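Local coordinates for protein Beta/alpha-amylase (PDB 3VOC) that hydrolyses alpha-1,4-glucosidic linkages of starch, its family 14 beta-amylase domain removing maltose units from the non-reducing ends of the chains, at residues A[97-102]-A[124-129]; A[109-112]-A[116-119]; A[307-312]-A[343-348]; A[348-351]-A[355-358]. All blocks are in the same frame, centred on the assembly; numbering follows the deposited sequence. Where two conformers were deposited one is given.

Contact 1: A[97-102]-A[124-129]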
loop_
_atom_site.group_PDB
_atom_site.type_symbol
_atom_site.label_atom_id
_atom_site.label_comp_id
_atom_site.label_asym_id
_atom_site.label_seq_id
_atom_site.Cartn_x
_atom_site.Cartn_y
_atom_site.Cartn_z
ATOM N N SER A 97 -16.001 -8.973 10.190
ATOM C CA SER A 97 -15.856 -9.516 11.538
ATOM C C SER A 97 -15.875 -11.039 11.614
ATOM O O SER A 97 -15.277 -11.610 12.538
ATOM C CB SER A 97 -16.900 -8.914 12.476
ATOM O OG SER A 97 -18.201 -9.278 12.035
ATOM N N TRP A 98 -16.548 -11.699 10.662
ATOM C CA TRP A 98 -16.649 -13.168 10.637
ATOM C C TRP A 98 -15.309 -13.853 10.339
ATOM O O TRP A 98 -15.151 -15.068 10.577
ATOM C CB TRP A 98 -17.723 -13.630 9.638
ATOM C CG TRP A 98 -17.573 -12.975 8.295
ATOM C CD1 TRP A 98 -18.253 -11.884 7.835
ATOM C CD2 TRP A 98 -16.660 -13.345 7.267
ATOM N NE1 TRP A 98 -17.831 -11.561 6.561
ATOM C CE2 TRP A 98 -16.849 -12.444 6.193
ATOM C CE3 TRP A 98 -15.718 -14.370 7.132
ATOM C CZ2 TRP A 98 -16.112 -12.525 5.013
ATOM C CZ3 TRP A 98 -14.979 -14.444 5.954
ATOM C CH2 TRP A 98 -15.182 -13.526 4.913
ATOM N N LEU A 99 -14.344 -13.093 9.808
ATOM C CA LEU A 99 -13.018 -13.655 9.505
ATOM C C LEU A 99 -12.377 -14.313 10.725
ATOM O O LEU A 99 -11.701 -15.332 10.602
ATOM C CB LEU A 99 -12.070 -12.596 8.914
ATOM C CG LEU A 99 -12.279 -12.270 7.428
ATOM C CD1 LEU A 99 -11.673 -10.910 7.068
ATOM C CD2 LEU A 99 -11.684 -13.368 6.521
ATOM N N SER A 100 -12.629 -13.730 11.892
ATOM C CA SER A 100 -12.088 -14.201 13.169
ATOM C C SER A 100 -12.508 -15.632 13.489
ATOM O O SER A 100 -11.843 -16.320 14.263
ATOM C CB SER A 100 -12.544 -13.268 14.297
ATOM O OG SER A 100 -13.958 -13.363 14.476
ATOM N N SER A 101 -13.621 -16.070 12.910
ATOM C CA SER A 101 -14.129 -17.405 13.174
ATOM C C SER A 101 -13.661 -18.410 12.106
ATOM O O SER A 101 -14.028 -19.583 12.149
ATOM C CB SER A 101 -15.658 -17.378 13.312
ATOM O OG SER A 101 -16.278 -17.193 12.056
ATOM N N LYS A 102 -12.816 -17.954 11.175
ATOM C CA LYS A 102 -12.375 -18.792 10.044
ATOM C C LYS A 102 -10.919 -19.292 10.112
ATOM O O LYS A 102 -10.521 -20.160 9.336
ATOM C CB LYS A 102 -12.625 -18.066 8.708
ATOM C CG LYS A 102 -14.099 -17.824 8.393
ATOM C CD LYS A 102 -14.851 -19.126 8.133
ATOM C CE LYS A 102 -16.221 -18.889 7.500
ATOM N NZ LYS A 102 -17.294 -18.687 8.532
ATOM N N PRO A 124 -0.221 -12.395 4.998
ATOM C CA PRO A 124 0.043 -13.238 3.827
ATOM C C PRO A 124 0.308 -14.686 4.215
ATOM O O PRO A 124 0.171 -15.580 3.386
ATOM C CB PRO A 124 1.320 -12.646 3.242
ATOM C CG PRO A 124 1.360 -11.257 3.709
ATOM C CD PRO A 124 0.732 -11.279 5.090
ATOM N N LEU A 125 0.679 -14.909 5.470
ATOM C CA LEU A 125 0.985 -16.263 5.931
ATOM C C LEU A 125 -0.244 -17.125 6.178
ATOM O O LEU A 125 -0.112 -18.336 6.337
ATOM C CB LEU A 125 1.846 -16.231 7.199
ATOM C CG LEU A 125 3.183 -15.487 7.080
ATOM C CD1 LEU A 125 3.841 -15.455 8.453
ATOM C CD2 LEU A 125 4.105 -16.099 6.040
ATOM N N TRP A 126 -1.426 -16.521 6.256
ATOM C CA TRP A 126 -2.638 -17.318 6.464
ATOM C C TRP A 126 -3.009 -18.030 5.174
ATOM O O TRP A 126 -3.086 -17.411 4.104
ATOM C CB TRP A 126 -3.808 -16.471 6.976
ATOM C CG TRP A 126 -5.043 -17.275 7.241
ATOM C CD1 TRP A 126 -5.117 -18.500 7.873
ATOM C CD2 TRP A 126 -6.389 -16.920 6.907
ATOM N NE1 TRP A 126 -6.423 -18.926 7.933
ATOM C CE2 TRP A 126 -7.227 -17.972 7.359
ATOM C CE3 TRP A 126 -6.973 -15.807 6.284
ATOM C CZ2 TRP A 126 -8.614 -17.951 7.188
ATOM C CZ3 TRP A 126 -8.361 -15.784 6.117
ATOM C CH2 TRP A 126 -9.165 -16.852 6.566
ATOM N N SER A 127 -3.216 -19.338 5.276
ATOM C CA SER A 127 -3.635 -20.151 4.133
ATOM C C SER A 127 -4.877 -19.589 3.442
ATOM O O SER A 127 -5.049 -19.753 2.229
ATOM C CB SER A 127 -3.882 -21.610 4.567
ATOM O OG SER A 127 -4.846 -21.690 5.625
ATOM N N GLY A 128 -5.736 -18.920 4.200
ATOM C CA GLY A 128 -7.002 -18.434 3.661
ATOM C C GLY A 128 -7.011 -17.052 3.023
ATOM O O GLY A 128 -8.018 -16.657 2.425
ATOM N N THR A 129 -5.908 -16.304 3.145
ATOM C CA THR A 129 -5.863 -14.933 2.620
ATOM C C THR A 129 -6.075 -14.898 1.097
ATOM O O THR A 129 -6.955 -14.188 0.610
ATOM C CB THR A 129 -4.556 -14.213 3.010
ATOM O OG1 THR A 129 -4.477 -14.120 4.441
ATOM C CG2 THR A 129 -4.518 -12.782 2.404
#

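Contact 2: A[109-112]-A[116-119]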
loop_
_atom_site.group_PDB
_atom_site.type_symbol
_atom_site.label_atom_id
_atom_site.label_comp_id
_atom_site.label_asym_id
_atom_site.label_seq_id
_atom_site.Cartn_x
_atom_site.Cartn_y
_atom_site.Cartn_z
ATOM N N GLN A 109 -2.913 -12.685 11.916
ATOM C CA GLN A 109 -2.494 -11.357 12.306
ATOM C C GLN A 109 -0.994 -11.149 12.254
ATOM O O GLN A 109 -0.243 -12.038 11.817
ATOM C CB GLN A 109 -3.065 -11.021 13.690
ATOM C CG GLN A 109 -4.611 -10.976 13.691
ATOM C CD GLN A 109 -5.196 -10.705 15.061
ATOM O OE1 GLN A 109 -4.516 -10.850 16.083
ATOM N NE2 GLN A 109 -6.475 -10.308 15.089
ATOM N N PHE A 110 -0.579 -9.965 12.696
ATOM C CA PHE A 110 0.829 -9.602 12.832
ATOM C C PHE A 110 1.095 -9.331 14.293
ATOM O O PHE A 110 0.235 -8.818 14.994
ATOM C CB PHE A 110 1.141 -8.339 12.032
ATOM C CG PHE A 110 0.900 -8.470 10.543
ATOM C CD1 PHE A 110 1.918 -8.899 9.692
ATOM C CD2 PHE A 110 -0.338 -8.123 9.991
ATOM C CE1 PHE A 110 1.699 -9.008 8.310
ATOM C CE2 PHE A 110 -0.571 -8.220 8.612
ATOM C CZ PHE A 110 0.456 -8.655 7.767
ATOM N N LYS A 111 2.286 -9.680 14.764
ATOM C CA LYS A 111 2.674 -9.339 16.115
ATOM C C LYS A 111 4.050 -8.687 16.060
ATOM O O LYS A 111 4.926 -9.136 15.322
ATOM C CB LYS A 111 2.659 -10.607 16.974
ATOM C CG LYS A 111 2.831 -10.402 18.457
ATOM C CD LYS A 111 2.329 -11.619 19.264
ATOM C CE LYS A 111 0.804 -11.687 19.330
ATOM N NZ LYS A 111 0.310 -12.605 20.405
ATOM N N ASP A 112 4.225 -7.618 16.821
ATOM C CA ASP A 112 5.474 -6.877 16.804
ATOM C C ASP A 112 6.508 -7.354 17.823
ATOM O O ASP A 112 6.277 -8.322 18.533
ATOM C CB ASP A 112 5.224 -5.358 16.881
ATOM C CG ASP A 112 4.872 -4.849 18.282
ATOM O OD1 ASP A 112 4.971 -5.576 19.291
ATOM O OD2 ASP A 112 4.517 -3.659 18.363
ATOM N N TYR A 116 2.713 -6.815 20.579
ATOM C CA TYR A 116 1.474 -6.147 20.177
ATOM C C TYR A 116 0.888 -6.746 18.894
ATOM O O TYR A 116 1.578 -6.822 17.872
ATOM C CB TYR A 116 1.664 -4.632 20.026
ATOM C CG TYR A 116 0.361 -3.915 19.729
ATOM C CD1 TYR A 116 -0.451 -3.441 20.762
ATOM C CD2 TYR A 116 -0.070 -3.739 18.410
ATOM C CE1 TYR A 116 -1.662 -2.792 20.483
ATOM C CE2 TYR A 116 -1.258 -3.104 18.120
ATOM C CZ TYR A 116 -2.053 -2.632 19.160
ATOM O OH TYR A 116 -3.237 -2.018 18.849
ATOM N N ALA A 117 -0.386 -7.150 18.958
ATOM C CA ALA A 117 -1.064 -7.801 17.827
ATOM C C ALA A 117 -1.779 -6.763 16.962
ATOM O O ALA A 117 -2.522 -5.914 17.483
ATOM C CB ALA A 117 -2.056 -8.855 18.317
ATOM N N ASN A 118 -1.564 -6.836 15.657
ATOM C CA ASN A 118 -2.138 -5.871 14.709
ATOM C C ASN A 118 -3.008 -6.620 13.696
ATOM O O ASN A 118 -2.628 -7.685 13.217
ATOM C CB ASN A 118 -1.005 -5.040 14.061
ATOM C CG ASN A 118 -1.495 -4.087 12.953
ATOM O OD1 ASN A 118 -2.008 -4.532 11.929
ATOM N ND2 ASN A 118 -1.281 -2.776 13.141
ATOM N N SER A 119 -4.201 -6.090 13.415
ATOM C CA SER A 119 -5.134 -6.731 12.475
ATOM C C SER A 119 -5.563 -5.763 11.364
ATOM O O SER A 119 -6.696 -5.802 10.909
ATOM C CB SER A 119 -6.361 -7.245 13.237
ATOM O OG SER A 119 -7.027 -6.144 13.838
#

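Contact 3: A[307-312]-A[343-348]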
loop_
_atom_site.group_PDB
_atom_site.type_symbol
_atom_site.label_atom_id
_atom_site.label_comp_id
_atom_site.label_asym_id
_atom_site.label_seq_id
_atom_site.Cartn_x
_atom_site.Cartn_y
_atom_site.Cartn_z
ATOM N N ARG A 307 14.755 -5.824 -6.038
ATOM C CA ARG A 307 14.067 -7.099 -6.046
ATOM C C ARG A 307 12.566 -6.920 -5.883
ATOM O O ARG A 307 11.794 -7.632 -6.503
ATOM C CB ARG A 307 14.580 -7.986 -4.922
ATOM C CG ARG A 307 14.328 -9.458 -5.167
ATOM C CD ARG A 307 14.932 -10.257 -4.031
ATOM N NE ARG A 307 13.983 -10.398 -2.927
ATOM C CZ ARG A 307 14.316 -10.776 -1.699
ATOM N NH1 ARG A 307 15.589 -10.993 -1.392
ATOM N NH2 ARG A 307 13.375 -10.929 -0.772
ATOM N N LEU A 308 12.163 -5.997 -5.016
ATOM C CA LEU A 308 10.740 -5.785 -4.762
ATOM C C LEU A 308 10.057 -5.290 -6.032
ATOM O O LEU A 308 8.962 -5.755 -6.385
ATOM C CB LEU A 308 10.544 -4.769 -3.630
ATOM C CG LEU A 308 9.088 -4.482 -3.213
ATOM C CD1 LEU A 308 8.382 -5.741 -2.695
ATOM C CD2 LEU A 308 9.063 -3.424 -2.141
ATOM N N ILE A 309 10.706 -4.358 -6.725
ATOM C CA ILE A 309 10.109 -3.754 -7.927
ATOM C C ILE A 309 10.128 -4.760 -9.070
ATOM O O ILE A 309 9.205 -4.798 -9.878
ATOM C CB ILE A 309 10.740 -2.363 -8.252
ATOM C CG1 ILE A 309 10.367 -1.365 -7.135
ATOM C CG2 ILE A 309 10.202 -1.793 -9.569
ATOM C CD1 ILE A 309 11.259 -0.092 -7.099
ATOM N N GLN A 310 11.160 -5.609 -9.104
ATOM C CA GLN A 310 11.165 -6.760 -10.020
ATOM C C GLN A 310 9.920 -7.652 -9.869
ATOM O O GLN A 310 9.404 -8.174 -10.871
ATOM C CB GLN A 310 12.437 -7.605 -9.864
ATOM C CG GLN A 310 12.527 -8.777 -10.886
ATOM C CD GLN A 310 12.510 -8.325 -12.334
ATOM O OE1 GLN A 310 11.786 -8.894 -13.182
ATOM N NE2 GLN A 310 13.296 -7.292 -12.636
ATOM N N LYS A 311 9.447 -7.827 -8.632
ATOM C CA LYS A 311 8.249 -8.629 -8.393
ATOM C C LYS A 311 6.999 -7.971 -8.982
ATOM O O LYS A 311 6.111 -8.673 -9.469
ATOM C CB LYS A 311 8.071 -8.940 -6.897
ATOM C CG LYS A 311 6.997 -9.971 -6.590
ATOM C CD LYS A 311 7.457 -11.400 -6.913
ATOM C CE LYS A 311 6.382 -12.419 -6.580
ATOM N NZ LYS A 311 6.647 -13.693 -7.323
ATOM N N PHE A 312 6.932 -6.634 -8.949
ATOM C CA PHE A 312 5.857 -5.916 -9.647
ATOM C C PHE A 312 5.875 -6.247 -11.142
ATOM O O PHE A 312 4.844 -6.579 -11.723
ATOM C CB PHE A 312 5.960 -4.393 -9.438
ATOM C CG PHE A 312 5.300 -3.919 -8.182
ATOM C CD1 PHE A 312 5.924 -4.109 -6.947
ATOM C CD2 PHE A 312 4.050 -3.298 -8.226
ATOM C CE1 PHE A 312 5.322 -3.690 -5.767
ATOM C CE2 PHE A 312 3.427 -2.859 -7.040
ATOM C CZ PHE A 312 4.073 -3.055 -5.805
ATOM N N ASP A 343 12.990 9.512 -5.994
ATOM C CA ASP A 343 13.959 9.346 -7.094
ATOM C C ASP A 343 14.464 7.906 -7.177
ATOM O O ASP A 343 14.498 7.330 -8.256
ATOM C CB ASP A 343 15.155 10.287 -6.958
ATOM C CG ASP A 343 14.781 11.751 -7.115
ATOM O OD1 ASP A 343 13.614 12.054 -7.444
ATOM O OD2 ASP A 343 15.673 12.608 -6.891
ATOM N N THR A 344 14.828 7.337 -6.028
ATOM C CA THR A 344 15.326 5.958 -5.964
ATOM C C THR A 344 14.317 4.969 -6.537
ATOM O O THR A 344 14.628 4.240 -7.479
ATOM C CB THR A 344 15.702 5.565 -4.519
ATOM O OG1 THR A 344 16.772 6.409 -4.075
ATOM C CG2 THR A 344 16.168 4.089 -4.462
ATOM N N VAL A 345 13.108 4.965 -5.989
ATOM C CA VAL A 345 12.073 4.014 -6.389
ATOM C C VAL A 345 11.700 4.234 -7.846
ATOM O O VAL A 345 11.623 3.273 -8.641
ATOM C CB VAL A 345 10.824 4.121 -5.469
ATOM C CG1 VAL A 345 9.612 3.396 -6.081
ATOM C CG2 VAL A 345 11.142 3.588 -4.070
ATOM N N SER A 346 11.508 5.499 -8.205
ATOM C CA SER A 346 11.136 5.856 -9.582
ATOM C C SER A 346 12.189 5.441 -10.616
ATOM O O SER A 346 11.835 4.894 -11.663
ATOM C CB SER A 346 10.821 7.358 -9.705
ATOM O OG SER A 346 9.720 7.733 -8.880
ATOM N N SER A 347 13.461 5.709 -10.327
ATOM C CA SER A 347 14.575 5.310 -11.217
ATOM C C SER A 347 14.633 3.799 -11.432
ATOM O O SER A 347 14.847 3.326 -12.554
ATOM C CB SER A 347 15.923 5.753 -10.641
ATOM O OG SER A 347 16.104 7.148 -10.797
ATOM N N ILE A 348 14.465 3.048 -10.349
ATOM C CA ILE A 348 14.458 1.589 -10.444
ATOM C C ILE A 348 13.286 1.100 -11.289
ATOM O O ILE A 348 13.475 0.300 -12.215
ATOM C CB ILE A 348 14.457 0.928 -9.063
ATOM C CG1 ILE A 348 15.743 1.306 -8.311
ATOM C CG2 ILE A 348 14.264 -0.620 -9.193
ATOM C CD1 ILE A 348 15.744 0.948 -6.826
#

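Contact 4: A[348-351]-A[355-358]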
loop_
_atom_site.group_PDB
_atom_site.type_symbol
_atom_site.label_atom_id
_atom_site.label_comp_id
_atom_site.label_asym_id
_atom_site.label_seq_id
_atom_site.Cartn_x
_atom_site.Cartn_y
_atom_site.Cartn_z
ATOM N N ILE A 348 14.465 3.048 -10.349
ATOM C CA ILE A 348 14.458 1.589 -10.444
ATOM C C ILE A 348 13.286 1.100 -11.289
ATOM O O ILE A 348 13.475 0.300 -12.215
ATOM C CB ILE A 348 14.457 0.928 -9.063
ATOM C CG1 ILE A 348 15.743 1.306 -8.311
ATOM C CG2 ILE A 348 14.264 -0.620 -9.193
ATOM C CD1 ILE A 348 15.744 0.948 -6.826
ATOM N N ALA A 349 12.080 1.574 -10.977
ATOM C CA ALA A 349 10.907 1.221 -11.778
ATOM C C ALA A 349 11.111 1.522 -13.274
ATOM O O ALA A 349 10.830 0.672 -14.126
ATOM C CB ALA A 349 9.674 1.930 -11.245
ATOM N N ASN A 350 11.607 2.718 -13.600
ATOM C CA ASN A 350 11.834 3.053 -15.023
ATOM C C ASN A 350 12.897 2.191 -15.679
ATOM O O ASN A 350 12.735 1.785 -16.824
ATOM C CB ASN A 350 12.173 4.533 -15.229
ATOM C CG ASN A 350 10.951 5.421 -15.112
ATOM O OD1 ASN A 350 9.820 4.967 -15.303
ATOM N ND2 ASN A 350 11.170 6.686 -14.788
ATOM N N ALA A 351 13.971 1.909 -14.942
ATOM C CA ALA A 351 15.036 1.016 -15.430
ATOM C C ALA A 351 14.471 -0.352 -15.808
ATOM O O ALA A 351 14.956 -0.994 -16.745
ATOM C CB ALA A 351 16.123 0.854 -14.382
ATOM N N ARG A 355 5.542 0.515 -14.999
ATOM C CA ARG A 355 4.760 1.752 -15.102
ATOM C C ARG A 355 4.557 2.390 -13.727
ATOM O O ARG A 355 4.121 1.714 -12.787
ATOM C CB ARG A 355 3.403 1.477 -15.735
ATOM C CG ARG A 355 3.467 1.041 -17.227
ATOM C CD ARG A 355 2.136 0.481 -17.693
ATOM N NE ARG A 355 1.031 1.410 -17.435
ATOM C CZ ARG A 355 0.619 2.351 -18.286
ATOM N NH1 ARG A 355 1.210 2.509 -19.467
ATOM N NH2 ARG A 355 -0.397 3.135 -17.963
ATOM N N LEU A 356 4.860 3.685 -13.629
ATOM C CA LEU A 356 4.698 4.443 -12.390
ATOM C C LEU A 356 3.433 5.296 -12.331
ATOM O O LEU A 356 3.085 6.008 -13.284
ATOM C CB LEU A 356 5.890 5.363 -12.166
ATOM C CG LEU A 356 7.207 4.726 -11.776
ATOM C CD1 LEU A 356 8.321 5.662 -12.181
ATOM C CD2 LEU A 356 7.273 4.408 -10.257
ATOM N N ASN A 357 2.778 5.226 -11.177
ATOM C CA ASN A 357 1.709 6.158 -10.802
ATOM C C ASN A 357 2.063 6.788 -9.459
ATOM O O ASN A 357 2.737 6.165 -8.638
ATOM C CB ASN A 357 0.366 5.424 -10.712
ATOM C CG ASN A 357 -0.057 4.810 -12.049
ATOM O OD1 ASN A 357 -0.030 3.589 -12.220
ATOM N ND2 ASN A 357 -0.447 5.660 -13.001
ATOM N N GLY A 358 1.605 8.014 -9.229
ATOM C CA GLY A 358 2.048 8.793 -8.072
ATOM C C GLY A 358 0.921 9.331 -7.213
ATOM O O GLY A 358 -0.224 9.438 -7.665
HETATM O O HOH W 1 6.521 5.257 -15.565
#

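Contact 1: A[97-102]-A[124-129]
Trp126 meets Lys102 and Leu99 in the long excursion between the third and fourth strands of the TIM barrel, near its calcium site. Residues 97-101 form a short 3-10 helix. Residues 124-129 lead into helix 127-144. The contact is small, and no hydrogen bond crosses it.

Trp126 gives up the most surface. Its CG stands anti to the backbone N (chi1 -178°), and this sends the indole across to the other segment. The six-membered ring does the touching. Lys102 O lies at the ring edge, near its plane, with Trp126 CZ2 3.6 Å from Lys102 O. The carbonyl touches side-on, its C=O bond running past the indole. Lys102 CB adds a looser contact to Trp126 CH2 at 4.2 Å, but the rest of the lysine chain leads off toward Asp52.

Leu99 approaches obliquely with one methyl, CD2, 4.1 Å from Trp126 CZ3. Met108 of helix 105-108 and Gln132 of helix 127-144 also pack on both residues, so the two helices complete the surroundings. Asp52 and Gln132 are calcium ligands, which places the contact beside the metal site. Trp98 does not reach the other segment, but its NE1 is hydrogen-bonded to Glu48 O, and Glu48 is a calcium ligand too.

The short 3-10 helix is braced by its own serines. Ser101 OG donates to Trp98 O in the carbonyl plane, on a lone pair, and Ser101 N uses the same oxygen. On the other side of the contact, Gly128 N lies over one face of the indole, 3.4 Å above its plane and offset toward the rim.

Contact 2: A[109-112]-A[116-119]
Asp112 has CG between its backbone N and carbonyl carbon (chi1 77°), which folds the carboxylate back toward Tyr116. Tyr116 CG is anti to its own N (chi1 -175°), and its ring leads away, leaving CB beside the carboxylate. Asp112 OD1 accepts from Tyr116 N at 2.9 Å. The N-H comes from above the carboxylate plane, 55° out of it. Asp112 N donates to Tyr116 O at 3.0 Å, so the two residues are joined twice. Ser114 N in the connecting loop also donates to Asp112 OD1, which makes an Asx turn. Asp112 OD2 lies 3.4 Å from Tyr116 CB.

Farther along, Phe110 and Asn118 form the hydrogen-bonded pair. Phe110 N donates to Asn118 O at 3.1 Å, and Asn118 N returns a bond to Phe110 O at 2.8 Å. Asn118 O also lies at the edge of the Phe110 ring. On the face carrying these two side chains, both pack on Pro167. Lys111 and Ala117, the non-hydrogen-bonded pair, point to the other face.

Past the strand ends, Gln109 extends alongside Ser119, with Gln109 NE2 3.6 Å from Ser119 CB. Ser119 OG is hydrogen-bonded to Lys82 NZ. This is a two-stranded antiparallel beta hairpin, its turn end tied by an aspartate, set in a loop of the barrel.

Contact 3: A[307-312]-A[343-348]
Ile309 CD1 reaches between Val345 and Ile348. It links helix 305-315 to helix 338-352, two neighbouring outer helices of the TIM barrel. The tight part centres on this methyl. Ile309 CD1 lies 3.7 Å from Ile348 CG2 and equally close, 3.7 Å, to Val345 O. Val345 CG1 meets Ile309 CD1 at 4.0 Å. Ile348 CG2 also reaches Ile309 CB, at 4.0 Å. The side chains of Ile309 and Ile348 cross at about a right angle. Ile309 has CG1 anti to its carbonyl carbon (chi1 -66°) and an extended second torsion (chi2 162°), which pushes CD1 outward between the two partners.

Inward, Ile309 and Val345 both rest on Leu319 of strand 318-321, so the helix pair is seated on the barrel wall. The outer side is looser. Ile348 is partly exposed, and Ser347 is exposed and bonds within its own helix. Its OG donates to Asp343 O at 3.0 Å, from the face of that carbonyl opposite to Ser347 N. Arg307 points away and pairs with Glu254 of helix 240-268.

No hydrogen bond or salt bridge spans the two segments. Their cohesion therefore depends on apolar shape and dispersion, while Ser347 and Arg307 find polar partners within their own helix or on helix 240-268.

Contact 4: A[348-351]-A[355-358]
Leu356 splits its two methyls between Ala349 and Asn350, where helix 338-352 packs on strand 356-359 of the TIM barrel. CG of Leu356 lies anti to its carbonyl carbon (chi1 -72°), and chi2 of 156° turns CD2 to Ala349 and CD1 to Asn350. One branch, Leu356 CD2, sits 3.6 Å from Ala349 CB. The other, Leu356 CD1, is 3.5 Å from Asn350 OD1.

The short Ala349 side chain points at the strand and brings the leucine close to the helix backbone. It also touches Leu319 and Ile309. Asn350 starts off to the side of the strand. With chi1 at -76° its CG lies beside its own backbone N, and the amide bends back to cross Leu356 at about a right angle. Asn350 ND2 is hydrogen-bonded to Phe379 O, which anchors the amide.

Strand 318-321, helix 338-352 and strand 356-359 form one beta-alpha-beta unit, and Leu356 joins its last two elements.

The outer edge is polar. A water accepts from Leu356 N at 3.0 Å, but its bond to Asn350 OD1 is long and weak and probably adds little. With no direct hydrogen bond, van der Waals contact of Leu356 with Ala349 and Asn350 holds these segments of helix and strand together.

Overall arrangement
All four contacts belong to the catalytic family 14 TIM barrel. Contacts 1 and 2 come first along the chain, in the excursion between strands 73-79 and 153-156. The hairpin of contact 2 falls between the two segments of contact 1. Their centres are 14 Å apart, and Pro124 CD touches Phe110 CZ at 3.8 Å. Contacts 3 and 4 follow, sharing Ile348 and helix 338-352, with centres only 7 Å apart. They link that helix to helix 305-315 and strand 356-359. Contacts 1 and 4 lie about 32 Å apart between centres, on opposite sides of the chain's centre. Contacts 1 and 2 thus shape the excursion after the third strand, contact 1 beside the calcium, and contacts 3 and 4 the outer layer of the barrel.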